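Local coordinates for glycine cleavage system H protein (Mycobacterium tuberculosis, PDB 3IFT) that probably shuttles the methylamine group of glycine from the P protein to the T protein of the glycine cleavage system, using one covalently bound lipoyl cofactor, at residues Asp30-Val35 against Leu110-Val115; Thr58-Gly63 against Leu78-Ser83. All blocks are in the same frame, centred on the assembly; numbering follows the deposited sequence.

Contact 1: residues Asp30-Val35 against Leu110-Val115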
# COMPACT_ATOMS: atom_id res chain seq x y z
N ASP A 30 -0.38 -16.65 -4.29
CA ASP A 30 0.03 -16.77 -5.67
C ASP A 30 -0.53 -15.62 -6.48
O ASP A 30 0.13 -15.11 -7.36
CB ASP A 30 -0.43 -18.11 -6.26
CG ASP A 30 0.33 -19.28 -5.68
OD1 ASP A 30 1.54 -19.12 -5.35
OD2 ASP A 30 -0.28 -20.37 -5.56
N ASP A 31 -1.74 -15.19 -6.15
CA ASP A 31 -2.46 -14.21 -6.96
C ASP A 31 -2.80 -12.92 -6.23
O ASP A 31 -3.51 -12.06 -6.77
CB ASP A 31 -3.75 -14.84 -7.49
CG ASP A 31 -4.70 -15.25 -6.37
OD1 ASP A 31 -4.34 -15.12 -5.16
OD2 ASP A 31 -5.81 -15.72 -6.71
N THR A 32 -2.30 -12.79 -5.02
CA THR A 32 -2.72 -11.72 -4.16
C THR A 32 -1.53 -10.95 -3.61
O THR A 32 -0.51 -11.52 -3.19
CB THR A 32 -3.54 -12.26 -2.98
OG1 THR A 32 -4.67 -12.96 -3.50
CG2 THR A 32 -4.02 -11.14 -2.09
N VAL A 33 -1.67 -9.63 -3.61
CA VAL A 33 -0.76 -8.80 -2.87
C VAL A 33 -1.57 -8.05 -1.83
O VAL A 33 -2.75 -7.74 -2.03
CB VAL A 33 0.02 -7.83 -3.74
CG1 VAL A 33 0.95 -8.58 -4.66
CG2 VAL A 33 -0.94 -6.94 -4.54
N ARG A 34 -0.92 -7.79 -0.72
CA ARG A 34 -1.44 -6.90 0.25
C ARG A 34 -0.68 -5.59 0.12
O ARG A 34 0.50 -5.57 -0.18
CB ARG A 34 -1.29 -7.48 1.63
CG ARG A 34 -1.84 -6.56 2.69
CD ARG A 34 -2.30 -7.35 3.88
NE ARG A 34 -3.52 -8.09 3.57
CZ ARG A 34 -4.26 -8.70 4.49
NH1 ARG A 34 -3.91 -8.65 5.76
NH2 ARG A 34 -5.37 -9.33 4.14
N VAL A 35 -1.38 -4.49 0.37
CA VAL A 35 -0.87 -3.17 0.17
C VAL A 35 -1.15 -2.27 1.36
O VAL A 35 -2.24 -2.27 1.94
CB VAL A 35 -1.51 -2.58 -1.10
CG1 VAL A 35 -0.99 -1.23 -1.40
CG2 VAL A 35 -1.29 -3.53 -2.31
N LEU A 110 -3.85 -1.76 4.10
CA LEU A 110 -5.02 -1.08 3.55
C LEU A 110 -5.93 -2.02 2.79
O LEU A 110 -7.13 -2.02 3.01
CB LEU A 110 -4.58 0.04 2.62
CG LEU A 110 -3.65 0.99 3.35
CD1 LEU A 110 -3.18 1.98 2.37
CD2 LEU A 110 -4.32 1.68 4.56
N LEU A 111 -5.36 -2.77 1.87
CA LEU A 111 -6.15 -3.58 0.95
C LEU A 111 -5.30 -4.62 0.27
O LEU A 111 -4.07 -4.58 0.33
CB LEU A 111 -6.82 -2.70 -0.12
CG LEU A 111 -6.00 -1.89 -1.12
CD1 LEU A 111 -5.24 -2.77 -2.08
CD2 LEU A 111 -6.97 -0.99 -1.93
N ASP A 112 -5.99 -5.55 -0.37
CA ASP A 112 -5.36 -6.58 -1.13
C ASP A 112 -5.78 -6.40 -2.55
O ASP A 112 -6.91 -6.02 -2.83
CB ASP A 112 -5.83 -7.96 -0.70
CG ASP A 112 -5.35 -8.35 0.63
OD1 ASP A 112 -4.46 -7.67 1.22
OD2 ASP A 112 -5.88 -9.36 1.11
N ILE A 113 -4.87 -6.71 -3.45
CA ILE A 113 -5.21 -6.70 -4.85
C ILE A 113 -4.98 -8.13 -5.27
O ILE A 113 -4.00 -8.75 -4.89
CB ILE A 113 -4.38 -5.69 -5.68
CG1 ILE A 113 -4.61 -4.27 -5.13
CG2 ILE A 113 -4.75 -5.79 -7.16
CD1 ILE A 113 -3.67 -3.21 -5.66
N GLN A 114 -5.97 -8.68 -5.95
CA GLN A 114 -5.86 -10.04 -6.44
C GLN A 114 -5.70 -9.90 -7.94
O GLN A 114 -6.35 -9.07 -8.56
CB GLN A 114 -7.12 -10.81 -6.07
CG GLN A 114 -7.03 -12.28 -6.29
CD GLN A 114 -8.26 -13.02 -5.80
OE1 GLN A 114 -9.22 -12.42 -5.34
NE2 GLN A 114 -8.24 -14.35 -5.93
N VAL A 115 -4.80 -10.68 -8.50
CA VAL A 115 -4.56 -10.68 -9.92
C VAL A 115 -5.01 -12.01 -10.44
O VAL A 115 -4.79 -13.08 -9.83
CB VAL A 115 -3.08 -10.44 -10.29
CG1 VAL A 115 -2.43 -9.45 -9.31
CG2 VAL A 115 -2.32 -11.76 -10.30

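Contact 2: residues Thr58-Gly63 against Leu78-Ser83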
# COMPACT_ATOMS: atom_id res chain seq x y z
N THR A 58 -13.27 -4.02 -7.01
CA THR A 58 -12.97 -2.94 -7.94
C THR A 58 -11.78 -3.35 -8.75
O THR A 58 -10.75 -3.64 -8.17
CB THR A 58 -12.61 -1.64 -7.21
OG1 THR A 58 -13.74 -1.20 -6.48
CG2 THR A 58 -12.25 -0.55 -8.20
N ALA A 59 -11.92 -3.42 -10.08
CA ALA A 59 -10.78 -3.66 -10.94
C ALA A 59 -9.88 -2.42 -10.89
O ALA A 59 -10.36 -1.31 -11.05
CB ALA A 59 -11.23 -3.96 -12.40
N VAL A 60 -8.59 -2.60 -10.64
CA VAL A 60 -7.66 -1.46 -10.62
C VAL A 60 -6.55 -1.69 -11.61
O VAL A 60 -6.22 -2.82 -11.91
CB VAL A 60 -7.06 -1.16 -9.20
CG1 VAL A 60 -8.16 -0.71 -8.25
CG2 VAL A 60 -6.33 -2.37 -8.64
N THR A 61 -6.01 -0.61 -12.15
CA THR A 61 -4.87 -0.68 -13.02
C THR A 61 -3.71 -0.01 -12.27
O THR A 61 -3.93 0.86 -11.43
CB THR A 61 -5.16 -0.01 -14.38
OG1 THR A 61 -5.53 1.33 -14.15
CG2 THR A 61 -6.32 -0.72 -15.10
N ALA A 62 -2.51 -0.49 -12.53
CA ALA A 62 -1.30 -0.01 -11.95
C ALA A 62 -1.23 1.49 -12.02
O ALA A 62 -1.43 2.06 -13.06
CB ALA A 62 -0.13 -0.62 -12.68
N GLY A 63 -0.96 2.14 -10.89
CA GLY A 63 -0.74 3.59 -10.88
C GLY A 63 -2.01 4.36 -10.73
O GLY A 63 -2.00 5.56 -10.56
N LEU A 78 -3.82 7.28 -2.70
CA LEU A 78 -3.37 5.91 -2.71
C LEU A 78 -3.44 5.45 -4.14
O LEU A 78 -4.41 5.72 -4.82
CB LEU A 78 -4.30 5.06 -1.85
CG LEU A 78 -4.23 5.38 -0.37
CD1 LEU A 78 -5.26 4.60 0.47
CD2 LEU A 78 -2.77 5.12 0.10
N TYR A 79 -2.42 4.77 -4.61
CA TYR A 79 -2.38 4.25 -5.97
C TYR A 79 -2.37 2.73 -5.96
O TYR A 79 -1.80 2.12 -5.07
CB TYR A 79 -1.14 4.75 -6.67
CG TYR A 79 -1.04 6.23 -6.67
CD1 TYR A 79 -1.76 6.99 -7.58
CD2 TYR A 79 -0.28 6.89 -5.73
CE1 TYR A 79 -1.68 8.35 -7.59
CE2 TYR A 79 -0.21 8.27 -5.73
CZ TYR A 79 -0.91 8.98 -6.67
OH TYR A 79 -0.84 10.34 -6.69
N ALA A 80 -3.01 2.12 -6.94
CA ALA A 80 -2.89 0.69 -7.16
C ALA A 80 -1.44 0.45 -7.58
O ALA A 80 -0.97 1.00 -8.58
CB ALA A 80 -3.90 0.23 -8.22
N PRO A 81 -0.66 -0.30 -6.76
CA PRO A 81 0.71 -0.52 -7.20
C PRO A 81 0.76 -1.50 -8.38
O PRO A 81 1.68 -1.47 -9.15
CB PRO A 81 1.39 -1.14 -5.95
CG PRO A 81 0.41 -1.01 -4.87
CD PRO A 81 -0.92 -1.04 -5.51
N ILE A 82 -0.26 -2.34 -8.49
CA ILE A 82 -0.40 -3.28 -9.59
C ILE A 82 -1.83 -3.31 -10.07
O ILE A 82 -2.72 -2.79 -9.42
CB ILE A 82 0.01 -4.71 -9.18
CG1 ILE A 82 -0.87 -5.26 -8.06
CG2 ILE A 82 1.49 -4.74 -8.81
CD1 ILE A 82 -1.03 -6.83 -8.06
N SER A 83 -2.02 -3.87 -11.26
CA SER A 83 -3.33 -4.05 -11.81
C SER A 83 -3.90 -5.30 -11.22
O SER A 83 -3.21 -6.30 -11.02
CB SER A 83 -3.27 -4.19 -13.35
OG SER A 83 -2.83 -2.97 -13.91

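Contact 1: residues Asp30-Val35 against Leu110-Val115
Strands T32-V35 and L111-Q114 run antiparallel, their axes approaching to 4.5 Å; V33 and I113 form a hydrogen-bonded pair through both their N and O atoms, flanked by the non-hydrogen-bonded pairs T32-Q114 and R34-D112. At one end a classic beta bulge sets L110 and L111 both opposite V35, whose carbonyl O accepts L110 N at 2.7 Å and L111 N at 3.2 Å. Beside it, R34 grips D112 side-on in a salt bridge: NE meets OD1 at 2.6 Å on its syn lone pair, while NH2 reaches OD2 at 3.1 Å. The guanidinium and carboxylate planes lie 26° apart, as suits a paired grip; CG runs anti to the R34 backbone N and the chain bends at chi3 (-72°), which turns the NE/NH2 edge to the acid. W109 adds a cation-pi contact to R34. Past the strand end, at D31, Q114 NE2 donates to D31 OD2 at 2.9 Å, approaching from above the carboxylate plane, and T32 OG1 bonds the other oxygen, OD1. The reverse face is apolar: V33 CG2 packs on I113 CB at 3.8 Å, and V35 CB on L111 CD1 at 3.9 Å, with F66 of strand 65-71 lying against L111 and I113. The strand pair thus separates two chemistries: bidentate pairing with R34 would be expected to favour a charged carboxylate on buried D112, whereas the valine, leucine and isoleucine side chains opposite join the hydrophobic core.

Contact 2: residues Thr58-Gly63 against Leu78-Ser83
A80 O accepts G63 N at 2.6 Å, in the carbonyl plane and nearly straight at the hydrogen (170°), and A62 CA adds a weaker CH...O approach to the same oxygen. A second bond joins the segments where S83 OG takes A62 N at 2.9 Å. With chi1 at -66°, OG stands beside its own backbone N and anti to the carbonyl carbon, a setting that lets the hydroxyl reach the amide of A62 and also come near T61 CA. Two consecutive backbone amides, those of A62 and G63, are therefore tied to A80-S83, one by a side chain and one by a carbonyl. At the phi of G63 (87°) a CB would jam against the carbonyl O of A62, which calls for glycine. G63 O lies 3.3 Å from Y79 CD1, approaching the ring obliquely. The A80 methyl sits between polar and apolar neighbours: its CB is 3.3 Å from T61 O and 3.6 Å from V60 CG2. The same V60 branch covers I82 O at 3.7 Å, a buried carbonyl with no polar partner in the model. F66 also packs against V60 and A80. A80-S83 carries the chain from strand 75-79 of the smaller sheet to strand 84-89 of the larger. A connection of this kind, joining two antiparallel sheets round an apolar core that includes V60 and F66, is consistent with the barrel-sandwich hybrid fold of lipoyl-binding domains.

How the contacts relate
From the N terminus, the chain enters contact 1 at D30-V35 on strand 32-37, then passes through helix 39-45 and strand 48-52 to T58-G63. Contact 2 closes the short loop from there to L78-S83, enclosing strand 65-71 and most of strand 75-79, and with them K73, the predicted lipoylation site. The chain returns to contact 1 only at L110-V115, so contact 2 is nested inside the longer loop of 74 residues. Contact 1 joins two inner strands of the larger sheet; contact 2 sets the end of its edge strand 59-60 and the residues after it against the link leading out of strand 75-79 of the smaller sheet. They meet where V33 and V115 pack on I82, and I113 on P81, forming a shared apolar core.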